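Side-chain contact in suppressor of fused homolog (PDB 6LPH), which probably binds and sequesters transcription factors as a full-length protein, of which this chain is the N-terminal part, caught here with a Fused peptide: residues K19-I22 with D23-Q27. Sequence-based numbering, arbitrary orientation.
Sequences KAII and DHLGQ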
loop_
_atom_site.group_PDB
_atom_site.type_symbol
_atom_site.label_atom_id
_atom_site.label_comp_id
_atom_site.label_asym_id
_atom_site.label_seq_id
_atom_site.Cartn_x
_atom_site.Cartn_y
_atom_site.Cartn_z
ATOM N N LYS A 19 17.453 -6.311 2.229
ATOM C CA LYS A 19 17.855 -7.326 1.231
ATOM C C LYS A 19 16.841 -8.490 1.108
ATOM O O LYS A 19 16.527 -8.930 -0.012
ATOM C CB LYS A 19 19.277 -7.861 1.523
ATOM C CG LYS A 19 19.805 -8.859 0.473
ATOM C CD LYS A 19 21.187 -9.410 0.805
ATOM C CE LYS A 19 21.827 -10.024 -0.435
ATOM N NZ LYS A 19 20.943 -11.030 -1.068
ATOM N N ALA A 20 16.340 -8.995 2.244
ATOM C CA ALA A 20 15.318 -10.077 2.248
ATOM C C ALA A 20 14.044 -9.683 1.497
ATOM O O ALA A 20 13.492 -10.454 0.703
ATOM C CB ALA A 20 14.960 -10.459 3.669
ATOM N N ILE A 21 13.583 -8.464 1.750
ATOM C CA ILE A 21 12.382 -7.975 1.091
ATOM C C ILE A 21 12.630 -7.814 -0.413
ATOM O O ILE A 21 11.826 -8.284 -1.214
ATOM C CB ILE A 21 11.865 -6.665 1.737
ATOM C CG1 ILE A 21 11.432 -6.958 3.205
ATOM C CG2 ILE A 21 10.699 -6.096 0.923
ATOM C CD1 ILE A 21 11.206 -5.699 4.045
ATOM N N ILE A 22 13.743 -7.165 -0.772
ATOM C CA ILE A 22 14.138 -6.990 -2.200
ATOM C C ILE A 22 14.261 -8.322 -2.917
ATOM O O ILE A 22 13.778 -8.476 -4.050
ATOM C CB ILE A 22 15.466 -6.191 -2.343
ATOM C CG1 ILE A 22 15.298 -4.742 -1.852
ATOM C CG2 ILE A 22 16.013 -6.236 -3.778
ATOM C CD1 ILE A 22 14.246 -3.951 -2.563
ATOM N N ASP A 23 14.899 -9.298 -2.254
ATOM C CA ASP A 23 14.981 -10.643 -2.805
ATOM C C ASP A 23 13.615 -11.296 -3.032
ATOM O O ASP A 23 13.356 -11.848 -4.108
ATOM C CB ASP A 23 15.885 -11.527 -1.939
ATOM C CG ASP A 23 17.350 -11.133 -2.051
ATOM O OD1 ASP A 23 18.177 -11.595 -1.238
ATOM O OD2 ASP A 23 17.681 -10.341 -2.967
ATOM N N HIS A 24 12.737 -11.212 -2.037
ATOM C CA HIS A 24 11.348 -11.667 -2.182
ATOM C C HIS A 24 10.642 -11.011 -3.348
ATOM O O HIS A 24 9.981 -11.695 -4.148
ATOM C CB HIS A 24 10.579 -11.391 -0.894
ATOM C CG HIS A 24 9.225 -12.032 -0.846
ATOM N ND1 HIS A 24 9.026 -13.332 -1.146
ATOM C CD2 HIS A 24 7.977 -11.515 -0.489
ATOM C CE1 HIS A 24 7.711 -13.630 -1.006
ATOM N NE2 HIS A 24 7.076 -12.522 -0.595
ATOM N N LEU A 25 10.749 -9.684 -3.446
ATOM C CA LEU A 25 10.135 -8.959 -4.583
ATOM C C LEU A 25 10.743 -9.371 -5.930
ATOM O O LEU A 25 10.046 -9.391 -6.960
ATOM C CB LEU A 25 10.220 -7.449 -4.407
ATOM C CG LEU A 25 9.369 -6.880 -3.257
ATOM C CD1 LEU A 25 9.645 -5.393 -3.002
ATOM C CD2 LEU A 25 7.890 -7.120 -3.551
ATOM N N GLY A 26 12.034 -9.699 -5.927
ATOM C CA GLY A 26 12.702 -10.177 -7.159
ATOM C C GLY A 26 12.151 -11.505 -7.690
ATOM O O GLY A 26 12.144 -11.770 -8.914
ATOM N N GLN A 27 11.671 -12.336 -6.774
ATOM C CA GLN A 27 11.105 -13.639 -7.121
ATOM C C GLN A 27 9.695 -13.471 -7.652
ATOM O O GLN A 27 9.236 -14.229 -8.513
ATOM C CB GLN A 27 11.016 -14.514 -5.877
ATOM C CG GLN A 27 12.360 -14.869 -5.269
ATOM C CD GLN A 27 13.024 -16.056 -5.928
ATOM O OE1 GLN A 27 13.406 -17.002 -5.245
ATOM N NE2 GLN A 27 13.173 -16.021 -7.240
#
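K19 brings its NZ in at the edge of the carboxylate of D23, one turn further along the amphipathic helix 16-28, and closes an i to i+4 salt bridge on the helix's solvent side. The lysine chain runs extended as far as CE, then bends at its last torsion (chi4 -53°), turning NZ back so that it lies 2.8 Å from D23 OD1. That oxygen receives it through the syn lone pair, on the side of OD2, while K19 CG stands above the carboxylate plane, out beyond OD1 and 3.6 Å from it. The main chain links the same two residues: D23 N donates to K19 O at 2.8 Å, so the pair is tied by main chain and side chain alike.

The side turned to the sheet is mostly apolar. I21 and L25, one turn apart, run alongside each other against F77 of strand 71-77; L25 also meets I75 and, on strand 172-186, L181. I22 touches F77 as well and packs on an apolar side chain of the bound peptide. The H24 ring swings away from the preceding turn (chi1 -170°), and its NE2 is hydrogen-bonded to L181 O, a polar link from the helix to strand 172-186. Between the two buried side chains, I21 CG2 sits 4.1 Å from L25 CD1.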